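Local atomic coordinates of CHAD domain (Ricinus communis, PDB entry 6QV5), a protein that probably binds inorganic polyphosphate, as the CHAD domains are all-helical modules that recognise this polyanion, and also carries a zinc ion. Residues A[24-35]-A[160-171]; A[65-74]-A[209-218]. All coordinates share one frame; numbering follows the deposited sequence.

Contact 1: residues A[24-35]-A[160-171]; sequences AALSEAFPAILG and MLETAPLLDGSA
Leu26 N donates to Gly169 O at 3.0 Å in a nearly straight bond (168°). Its companion runs the other way, Ala171 N to Ala24 O, also 3.0 Å, and the two bonds form a single beta bridge pairing Ala25 with Ser170. Both bridged residues are N-caps, of helices 26-42 and 171-192, so the start of one helix is fastened to the start of the other; beside them the methyls of Ala29 and Ala171 touch. In this all-helical CHAD domain the connection leaving helix 147-163 thus folds back over the first turns of helix 26-42. There Leu26 CD2 packs on Leu167 CB at 3.8 Å, and Phe30 is sandwiched: Leu167 CD1 sits over one face, 4.0 Å from the ring centroid, and Leu34 CD1 lies over the opposite one. Phe30 CE2 meets Met160 O at the ring edge, 3.4 Å away. Met160, with CG anti to the backbone N (chi1 -178°) and the chain bent at chi3, inserts as a knob among Phe30, Pro31, Leu34 and Gly35, its SD 3.7 Å from Leu34 CB. One turn before Pro31, Ser27 lies against the carbonyl of Ala164, its CB 3.3 Å from Ala164 O.

Contact 2: residues A[65-74]-A[209-218]; sequences RRLRSALKLF and KRGRYALEFF
Phe217 enters helix 65-73 as a knob into the hole formed by Arg66, Ser69, Ala70 and Leu73, where segments 65-73 and 209-217 of two CHAD-domain helices cross at -83°, their axes 9.9 Å apart at closest approach. Apolar packing surrounds this insertion: Ala70 CB touches Phe217 CE2 at 3.7 Å, whereas Leu73 CD2 comes to the ring edge and also reaches Ala214 CB. Leu73 CD1 approaches the edge of Phe218, whose far end meets Phe74.

Ring contacts with polar side chains form a second group. Arg66 CG lies over the face of Tyr213, a CH-pi contact 3.7 Å from the centroid; the backbone O of Lys209, one turn earlier, lies over the opposite face. Ser69 OG is 3.4 Å from Tyr213 CD2 and donates a hydrogen bond to Arg66 O (2.9 Å). The bend at chi3 (76°) turns the guanidinium of Arg66 back toward Phe217, with CE1 of that ring over its face; Asn36 hydrogen-bonds its NH1.

Two pairs of basic side chains meet separately: Lys209 NZ stands over the guanidinium of Arg65, 3.4 Å from NE, and, further along helix 65-73, Lys72 CD lies across the face of the Arg210 guanidinium, consistent with a surface suited to a polyanion.

Between the helices one water accepts from Arg66 NE at 2.8 Å and donates to Tyr213 O and to Glu216 OE1, the latter at 2.9 Å.

Overall arrangement
From the N terminus the chain enters helix 26-42 through 24-35, then reaches 65-74 at the end of helix 54-73. Contact 1 closes the first long loop when 160-171 returns beside 24-35, and contact 2 closes the second when 209-218 meets 65-74. The segments alternate, so the two loops cross rather than nest. Contact 1 ties the exit of helix 147-163 and the start of helix 171-192 to helix 26-42; contact 2 joins the C-terminal ends of helices 54-73 and 198-217. Their centres lie about 15 Å apart, and Ile33 packs on Phe74, Phe217 and Phe218, while Phe30 meets Phe74 edge-to-face.

Contact 1: residues A[24-35]-A[160-171]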
loop_
_atom_site.group_PDB
_atom_site.type_symbol
_atom_site.label_atom_id
_atom_site.label_comp_id
_atom_site.label_asym_id
_atom_site.label_seq_id
_atom_site.Cartn_x
_atom_site.Cartn_y
_atom_site.Cartn_z
ATOM N N ALA A 24 16.307 -20.169 -10.326
ATOM C CA ALA A 24 16.958 -18.873 -10.107
ATOM C C ALA A 24 17.502 -18.717 -8.686
ATOM O O ALA A 24 16.886 -19.195 -7.730
ATOM C CB ALA A 24 16.000 -17.736 -10.428
ATOM N N ALA A 25 18.664 -18.049 -8.561
ATOM C CA ALA A 25 19.343 -17.796 -7.288
ATOM C C ALA A 25 18.815 -16.527 -6.609
ATOM O O ALA A 25 18.156 -15.711 -7.260
ATOM C CB ALA A 25 20.844 -17.679 -7.518
ATOM N N LEU A 26 19.114 -16.361 -5.299
ATOM C CA LEU A 26 18.725 -15.188 -4.509
ATOM C C LEU A 26 19.431 -13.927 -5.034
ATOM O O LEU A 26 18.850 -12.842 -4.995
ATOM C CB LEU A 26 19.013 -15.415 -3.008
ATOM C CG LEU A 26 18.598 -14.313 -2.008
ATOM C CD1 LEU A 26 17.093 -14.073 -2.012
ATOM C CD2 LEU A 26 19.059 -14.651 -0.607
ATOM N N SER A 27 20.654 -14.095 -5.582
ATOM C CA SER A 27 21.460 -13.030 -6.181
ATOM C C SER A 27 20.831 -12.501 -7.486
ATOM O O SER A 27 21.222 -11.435 -7.964
ATOM C CB SER A 27 22.883 -13.522 -6.439
ATOM O OG SER A 27 22.928 -14.513 -7.452
ATOM N N GLU A 28 19.868 -13.255 -8.053
ATOM C CA GLU A 28 19.147 -12.926 -9.286
ATOM C C GLU A 28 17.747 -12.391 -8.979
ATOM O O GLU A 28 17.288 -11.475 -9.661
ATOM C CB GLU A 28 19.051 -14.157 -10.205
ATOM C CG GLU A 28 20.394 -14.656 -10.720
ATOM C CD GLU A 28 20.382 -15.975 -11.472
ATOM O OE1 GLU A 28 19.587 -16.872 -11.109
ATOM O OE2 GLU A 28 21.191 -16.118 -12.417
ATOM N N ALA A 29 17.075 -12.961 -7.955
ATOM C CA ALA A 29 15.725 -12.585 -7.529
ATOM C C ALA A 29 15.677 -11.209 -6.862
ATOM O O ALA A 29 14.823 -10.400 -7.222
ATOM C CB ALA A 29 15.149 -13.644 -6.602
ATOM N N PHE A 30 16.589 -10.948 -5.898
ATOM C CA PHE A 30 16.710 -9.688 -5.151
ATOM C C PHE A 30 16.783 -8.442 -6.067
ATOM O O PHE A 30 15.951 -7.553 -5.872
ATOM C CB PHE A 30 17.892 -9.762 -4.164
ATOM C CG PHE A 30 18.286 -8.506 -3.424
ATOM C CD1 PHE A 30 17.696 -8.181 -2.209
ATOM C CD2 PHE A 30 19.323 -7.703 -3.888
ATOM C CE1 PHE A 30 18.096 -7.046 -1.499
ATOM C CE2 PHE A 30 19.716 -6.563 -3.183
ATOM C CZ PHE A 30 19.105 -6.246 -1.989
ATOM N N PRO A 31 17.690 -8.340 -7.082
ATOM C CA PRO A 31 17.681 -7.140 -7.936
ATOM C C PRO A 31 16.496 -7.092 -8.903
ATOM O O PRO A 31 16.133 -6.007 -9.352
ATOM C CB PRO A 31 19.022 -7.214 -8.670
ATOM C CG PRO A 31 19.330 -8.655 -8.737
ATOM C CD PRO A 31 18.760 -9.276 -7.494
ATOM N N ALA A 32 15.896 -8.260 -9.221
ATOM C CA ALA A 32 14.735 -8.352 -10.108
ATOM C C ALA A 32 13.471 -7.866 -9.395
ATOM O O ALA A 32 12.664 -7.172 -10.013
ATOM C CB ALA A 32 14.552 -9.778 -10.601
ATOM N N ILE A 33 13.316 -8.213 -8.092
ATOM C CA ILE A 33 12.190 -7.820 -7.232
ATOM C C ILE A 33 12.255 -6.316 -6.933
ATOM O O ILE A 33 11.266 -5.611 -7.155
ATOM C CB ILE A 33 12.122 -8.702 -5.940
ATOM C CG1 ILE A 33 11.635 -10.129 -6.271
ATOM C CG2 ILE A 33 11.248 -8.064 -4.838
ATOM C CD1 ILE A 33 12.094 -11.213 -5.319
ATOM N N LEU A 34 13.417 -5.829 -6.439
ATOM C CA LEU A 34 13.618 -4.415 -6.112
ATOM C C LEU A 34 13.613 -3.517 -7.345
ATOM O O LEU A 34 13.117 -2.393 -7.271
ATOM C CB LEU A 34 14.885 -4.192 -5.273
ATOM C CG LEU A 34 14.854 -4.660 -3.813
ATOM C CD1 LEU A 34 16.196 -4.460 -3.171
ATOM C CD2 LEU A 34 13.804 -3.904 -2.994
ATOM N N GLY A 35 14.138 -4.033 -8.460
ATOM C CA GLY A 35 14.170 -3.340 -9.746
ATOM C C GLY A 35 12.776 -3.128 -10.304
ATOM O O GLY A 35 12.499 -2.085 -10.899
ATOM N N MET A 160 21.336 -1.694 -4.231
ATOM C CA MET A 160 20.697 -2.909 -4.746
ATOM C C MET A 160 21.693 -3.759 -5.545
ATOM O O MET A 160 21.822 -4.953 -5.273
ATOM C CB MET A 160 19.478 -2.535 -5.614
ATOM C CG MET A 160 18.712 -3.723 -6.164
ATOM S SD MET A 160 17.685 -3.262 -7.581
ATOM C CE MET A 160 18.870 -3.372 -8.895
ATOM N N LEU A 161 22.405 -3.137 -6.504
ATOM C CA LEU A 161 23.385 -3.804 -7.364
ATOM C C LEU A 161 24.649 -4.247 -6.625
ATOM O O LEU A 161 25.246 -5.252 -7.009
ATOM C CB LEU A 161 23.744 -2.930 -8.577
ATOM C CG LEU A 161 22.606 -2.629 -9.558
ATOM C CD1 LEU A 161 22.846 -1.325 -10.269
ATOM C CD2 LEU A 161 22.410 -3.762 -10.559
ATOM N N GLU A 162 25.049 -3.511 -5.570
ATOM C CA GLU A 162 26.232 -3.826 -4.765
ATOM C C GLU A 162 25.982 -5.022 -3.831
ATOM O O GLU A 162 26.852 -5.887 -3.708
ATOM C CB GLU A 162 26.698 -2.592 -3.968
ATOM C CG GLU A 162 28.083 -2.740 -3.350
ATOM C CD GLU A 162 28.645 -1.554 -2.586
ATOM O OE1 GLU A 162 27.867 -0.650 -2.203
ATOM O OE2 GLU A 162 29.878 -1.537 -2.360
ATOM N N THR A 163 24.804 -5.065 -3.179
ATOM C CA THR A 163 24.433 -6.121 -2.234
ATOM C C THR A 163 23.969 -7.416 -2.935
ATOM O O THR A 163 24.077 -8.489 -2.337
ATOM C CB THR A 163 23.403 -5.605 -1.203
ATOM O OG1 THR A 163 23.625 -4.219 -0.943
ATOM C CG2 THR A 163 23.468 -6.364 0.114
ATOM N N ALA A 164 23.471 -7.318 -4.190
ATOM C CA ALA A 164 22.969 -8.452 -4.979
ATOM C C ALA A 164 23.943 -9.654 -5.106
ATOM O O ALA A 164 23.503 -10.751 -4.769
ATOM C CB ALA A 164 22.504 -7.996 -6.356
ATOM N N PRO A 165 25.235 -9.527 -5.529
ATOM C CA PRO A 165 26.082 -10.735 -5.623
ATOM C C PRO A 165 26.544 -11.319 -4.284
ATOM O O PRO A 165 27.052 -12.441 -4.256
ATOM C CB PRO A 165 27.260 -10.273 -6.484
ATOM C CG PRO A 165 27.371 -8.824 -6.215
ATOM C CD PRO A 165 25.976 -8.325 -5.974
ATOM N N LEU A 166 26.354 -10.571 -3.181
ATOM C CA LEU A 166 26.747 -10.964 -1.823
ATOM C C LEU A 166 25.763 -11.945 -1.154
ATOM O O LEU A 166 26.068 -12.467 -0.078
ATOM C CB LEU A 166 26.947 -9.716 -0.928
ATOM C CG LEU A 166 27.807 -8.560 -1.473
ATOM C CD1 LEU A 166 27.673 -7.327 -0.601
ATOM C CD2 LEU A 166 29.271 -8.950 -1.592
ATOM N N LEU A 167 24.599 -12.198 -1.784
ATOM C CA LEU A 167 23.568 -13.089 -1.240
ATOM C C LEU A 167 23.750 -14.549 -1.651
ATOM O O LEU A 167 23.999 -14.838 -2.823
ATOM C CB LEU A 167 22.151 -12.589 -1.577
ATOM C CG LEU A 167 21.807 -11.136 -1.207
ATOM C CD1 LEU A 167 20.436 -10.778 -1.686
ATOM C CD2 LEU A 167 21.896 -10.891 0.294
ATOM N N ASP A 168 23.609 -15.463 -0.673
ATOM C CA ASP A 168 23.776 -16.908 -0.847
ATOM C C ASP A 168 22.455 -17.674 -0.968
ATOM O O ASP A 168 21.418 -17.215 -0.485
ATOM C CB ASP A 168 24.620 -17.487 0.301
ATOM C CG ASP A 168 26.029 -16.939 0.361
ATOM O OD1 ASP A 168 26.946 -17.605 -0.165
ATOM O OD2 ASP A 168 26.215 -15.846 0.937
ATOM N N GLY A 169 22.528 -18.845 -1.603
ATOM C CA GLY A 169 21.399 -19.746 -1.805
ATOM C C GLY A 169 20.485 -19.385 -2.957
ATOM O O GLY A 169 20.628 -18.322 -3.569
ATOM N N SER A 170 19.530 -20.286 -3.253
ATOM C CA SER A 170 18.537 -20.123 -4.315
ATOM C C SER A 170 17.369 -19.248 -3.849
ATOM O O SER A 170 17.236 -18.986 -2.651
ATOM C CB SER A 170 18.025 -21.487 -4.772
ATOM O OG SER A 170 17.354 -22.166 -3.724
ATOM N N ALA A 171 16.524 -18.800 -4.800
ATOM C CA ALA A 171 15.341 -17.986 -4.515
ATOM C C ALA A 171 14.258 -18.824 -3.830
ATOM O O ALA A 171 13.522 -18.293 -3.000
ATOM C CB ALA A 171 14.799 -17.378 -5.799
#

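Contact 2: residues A[65-74]-A[209-218]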
loop_
_atom_site.group_PDB
_atom_site.type_symbol
_atom_site.label_atom_id
_atom_site.label_comp_id
_atom_site.label_asym_id
_atom_site.label_seq_id
_atom_site.Cartn_x
_atom_site.Cartn_y
_atom_site.Cartn_z
ATOM N N ARG A 65 4.957 1.359 -1.422
ATOM C CA ARG A 65 4.517 0.348 -0.456
ATOM C C ARG A 65 5.123 -1.021 -0.768
ATOM O O ARG A 65 5.571 -1.706 0.152
ATOM C CB ARG A 65 2.987 0.245 -0.424
ATOM C CG ARG A 65 2.334 1.201 0.550
ATOM C CD ARG A 65 0.950 0.716 0.926
ATOM N NE ARG A 65 0.101 1.811 1.393
ATOM C CZ ARG A 65 -0.696 2.526 0.605
ATOM N NH1 ARG A 65 -0.768 2.265 -0.694
ATOM N NH2 ARG A 65 -1.435 3.504 1.114
ATOM N N ARG A 66 5.149 -1.403 -2.069
ATOM C CA ARG A 66 5.721 -2.661 -2.568
ATOM C C ARG A 66 7.224 -2.711 -2.293
ATOM O O ARG A 66 7.736 -3.763 -1.913
ATOM C CB ARG A 66 5.457 -2.827 -4.074
ATOM C CG ARG A 66 4.052 -3.301 -4.404
ATOM C CD ARG A 66 3.800 -3.386 -5.898
ATOM N NE ARG A 66 4.443 -4.555 -6.497
ATOM C CZ ARG A 66 5.503 -4.506 -7.298
ATOM N NH1 ARG A 66 6.023 -5.622 -7.790
ATOM N NH2 ARG A 66 6.049 -3.339 -7.620
ATOM N N LEU A 67 7.916 -1.565 -2.460
ATOM C CA LEU A 67 9.349 -1.419 -2.212
ATOM C C LEU A 67 9.668 -1.592 -0.721
ATOM O O LEU A 67 10.597 -2.329 -0.388
ATOM C CB LEU A 67 9.847 -0.054 -2.734
ATOM C CG LEU A 67 11.337 0.270 -2.548
ATOM C CD1 LEU A 67 12.198 -0.423 -3.597
ATOM C CD2 LEU A 67 11.571 1.765 -2.594
ATOM N N ARG A 68 8.888 -0.932 0.164
ATOM C CA ARG A 68 9.063 -1.002 1.616
ATOM C C ARG A 68 8.854 -2.424 2.154
ATOM O O ARG A 68 9.633 -2.867 3.000
ATOM C CB ARG A 68 8.154 0.002 2.336
ATOM C CG ARG A 68 8.748 0.495 3.649
ATOM C CD ARG A 68 7.686 0.898 4.652
ATOM N NE ARG A 68 7.163 2.242 4.403
ATOM C CZ ARG A 68 7.655 3.353 4.943
ATOM N NH1 ARG A 68 8.698 3.296 5.764
ATOM N NH2 ARG A 68 7.107 4.529 4.669
ATOM N N SER A 69 7.828 -3.142 1.639
ATOM C CA SER A 69 7.535 -4.525 2.029
ATOM C C SER A 69 8.624 -5.482 1.531
ATOM O O SER A 69 8.948 -6.443 2.230
ATOM C CB SER A 69 6.155 -4.958 1.536
ATOM O OG SER A 69 6.074 -4.972 0.121
ATOM N N ALA A 70 9.205 -5.199 0.342
ATOM C CA ALA A 70 10.298 -5.983 -0.243
ATOM C C ALA A 70 11.571 -5.818 0.592
ATOM O O ALA A 70 12.284 -6.794 0.806
ATOM C CB ALA A 70 10.554 -5.554 -1.680
ATOM N N LEU A 71 11.831 -4.598 1.101
ATOM C CA LEU A 71 12.990 -4.317 1.954
ATOM C C LEU A 71 12.826 -4.950 3.341
ATOM O O LEU A 71 13.825 -5.283 3.981
ATOM C CB LEU A 71 13.247 -2.804 2.072
ATOM C CG LEU A 71 13.765 -2.103 0.814
ATOM C CD1 LEU A 71 13.376 -0.646 0.807
ATOM C CD2 LEU A 71 15.269 -2.243 0.673
ATOM N N LYS A 72 11.566 -5.132 3.790
ATOM C CA LYS A 72 11.229 -5.738 5.077
ATOM C C LYS A 72 11.513 -7.243 5.075
ATOM O O LYS A 72 12.039 -7.758 6.064
ATOM C CB LYS A 72 9.766 -5.451 5.450
ATOM C CG LYS A 72 9.491 -5.528 6.952
ATOM C CD LYS A 72 8.152 -4.892 7.342
ATOM C CE LYS A 72 8.223 -3.395 7.573
ATOM N NZ LYS A 72 8.976 -3.047 8.810
ATOM N N LEU A 73 11.173 -7.946 3.973
ATOM C CA LEU A 73 11.424 -9.385 3.855
ATOM C C LEU A 73 12.905 -9.689 3.591
ATOM O O LEU A 73 13.407 -10.708 4.066
ATOM C CB LEU A 73 10.494 -10.084 2.836
ATOM C CG LEU A 73 10.404 -9.519 1.416
ATOM C CD1 LEU A 73 11.331 -10.263 0.467
ATOM C CD2 LEU A 73 8.986 -9.612 0.895
ATOM N N PHE A 74 13.602 -8.792 2.862
ATOM C CA PHE A 74 15.029 -8.916 2.547
ATOM C C PHE A 74 15.933 -8.330 3.650
ATOM O O PHE A 74 17.152 -8.368 3.499
ATOM C CB PHE A 74 15.356 -8.241 1.195
ATOM C CG PHE A 74 14.955 -8.972 -0.067
ATOM C CD1 PHE A 74 15.430 -10.251 -0.332
ATOM C CD2 PHE A 74 14.187 -8.342 -1.040
ATOM C CE1 PHE A 74 15.081 -10.914 -1.511
ATOM C CE2 PHE A 74 13.836 -9.006 -2.217
ATOM C CZ PHE A 74 14.284 -10.288 -2.444
ATOM N N LYS A 209 -1.573 -7.490 2.895
ATOM C CA LYS A 209 -0.816 -6.734 1.894
ATOM C C LYS A 209 0.577 -7.332 1.694
ATOM O O LYS A 209 0.984 -7.542 0.549
ATOM C CB LYS A 209 -0.715 -5.247 2.279
ATOM C CG LYS A 209 -1.818 -4.378 1.693
ATOM C CD LYS A 209 -1.561 -2.901 1.972
ATOM C CE LYS A 209 -2.576 -2.004 1.309
ATOM N NZ LYS A 209 -2.326 -0.571 1.614
ATOM N N ARG A 210 1.291 -7.629 2.808
ATOM C CA ARG A 210 2.631 -8.232 2.812
ATOM C C ARG A 210 2.628 -9.589 2.103
ATOM O O ARG A 210 3.530 -9.862 1.312
ATOM C CB ARG A 210 3.163 -8.392 4.247
ATOM C CG ARG A 210 3.678 -7.110 4.882
ATOM C CD ARG A 210 4.067 -7.346 6.327
ATOM N NE ARG A 210 4.401 -6.100 7.019
ATOM C CZ ARG A 210 4.705 -6.015 8.311
ATOM N NH1 ARG A 210 4.720 -7.105 9.070
ATOM N NH2 ARG A 210 4.994 -4.842 8.855
ATOM N N GLY A 211 1.602 -10.400 2.380
ATOM C CA GLY A 211 1.412 -11.722 1.791
ATOM C C GLY A 211 1.104 -11.680 0.308
ATOM O O GLY A 211 1.566 -12.546 -0.442
ATOM N N ARG A 212 0.321 -10.667 -0.124
ATOM C CA ARG A 212 -0.053 -10.452 -1.524
ATOM C C ARG A 212 1.172 -10.029 -2.343
ATOM O O ARG A 212 1.390 -10.574 -3.425
ATOM C CB ARG A 212 -1.170 -9.396 -1.638
ATOM C CG ARG A 212 -1.855 -9.362 -3.002
ATOM C CD ARG A 212 -2.921 -8.285 -3.098
ATOM N NE ARG A 212 -2.359 -6.982 -3.463
ATOM C CZ ARG A 212 -2.230 -6.537 -4.710
ATOM N NH1 ARG A 212 -2.614 -7.290 -5.735
ATOM N NH2 ARG A 212 -1.712 -5.339 -4.943
ATOM N N TYR A 213 1.973 -9.075 -1.816
ATOM C CA TYR A 213 3.174 -8.564 -2.480
ATOM C C TYR A 213 4.267 -9.624 -2.628
ATOM O O TYR A 213 4.795 -9.787 -3.730
ATOM C CB TYR A 213 3.715 -7.296 -1.784
ATOM C CG TYR A 213 2.780 -6.102 -1.782
ATOM C CD1 TYR A 213 1.901 -5.874 -2.839
ATOM C CD2 TYR A 213 2.834 -5.153 -0.766
ATOM C CE1 TYR A 213 1.051 -4.768 -2.849
ATOM C CE2 TYR A 213 2.000 -4.036 -0.773
ATOM C CZ TYR A 213 1.111 -3.846 -1.817
ATOM O OH TYR A 213 0.287 -2.747 -1.825
ATOM N N ALA A 214 4.577 -10.363 -1.537
ATOM C CA ALA A 214 5.590 -11.425 -1.516
ATOM C C ALA A 214 5.283 -12.543 -2.513
ATOM O O ALA A 214 6.199 -13.040 -3.166
ATOM C CB ALA A 214 5.730 -11.997 -0.117
ATOM N N LEU A 215 3.997 -12.907 -2.654
ATOM C CA LEU A 215 3.559 -13.936 -3.594
ATOM C C LEU A 215 3.631 -13.440 -5.043
ATOM O O LEU A 215 3.837 -14.246 -5.950
ATOM C CB LEU A 215 2.152 -14.434 -3.231
ATOM C CG LEU A 215 1.772 -15.847 -3.682
ATOM C CD1 LEU A 215 2.681 -16.914 -3.056
ATOM C CD2 LEU A 215 0.336 -16.144 -3.329
ATOM N N GLU A 216 3.488 -12.116 -5.255
ATOM C CA GLU A 216 3.596 -11.490 -6.575
ATOM C C GLU A 216 5.068 -11.380 -6.982
ATOM O O GLU A 216 5.377 -11.469 -8.172
ATOM C CB GLU A 216 2.938 -10.105 -6.582
ATOM C CG GLU A 216 1.422 -10.133 -6.688
ATOM C CD GLU A 216 0.718 -8.796 -6.532
ATOM O OE1 GLU A 216 1.282 -7.881 -5.887
ATOM O OE2 GLU A 216 -0.415 -8.669 -7.050
ATOM N N PHE A 217 5.972 -11.188 -5.990
ATOM C CA PHE A 217 7.421 -11.089 -6.193
ATOM C C PHE A 217 8.002 -12.432 -6.632
ATOM O O PHE A 217 8.772 -12.477 -7.592
ATOM C CB PHE A 217 8.135 -10.600 -4.915
ATOM C CG PHE A 217 7.825 -9.201 -4.431
ATOM C CD1 PHE A 217 7.584 -8.170 -5.334
ATOM C CD2 PHE A 217 7.849 -8.897 -3.076
ATOM C CE1 PHE A 217 7.319 -6.874 -4.885
ATOM C CE2 PHE A 217 7.581 -7.600 -2.628
ATOM C CZ PHE A 217 7.321 -6.597 -3.536
ATOM N N PHE A 218 7.628 -13.519 -5.929
ATOM C CA PHE A 218 8.076 -14.885 -6.206
ATOM C C PHE A 218 6.974 -15.665 -6.952
ATOM O O PHE A 218 6.708 -16.826 -6.635
ATOM C CB PHE A 218 8.479 -15.590 -4.892
ATOM C CG PHE A 218 9.565 -14.908 -4.088
ATOM C CD1 PHE A 218 10.908 -15.116 -4.385
ATOM C CD2 PHE A 218 9.246 -14.091 -3.011
ATOM C CE1 PHE A 218 11.911 -14.505 -3.626
ATOM C CE2 PHE A 218 10.248 -13.472 -2.259
ATOM C CZ PHE A 218 11.574 -13.684 -2.570
HETATM O O HOH W 1 4.111 -7.168 -5.494
#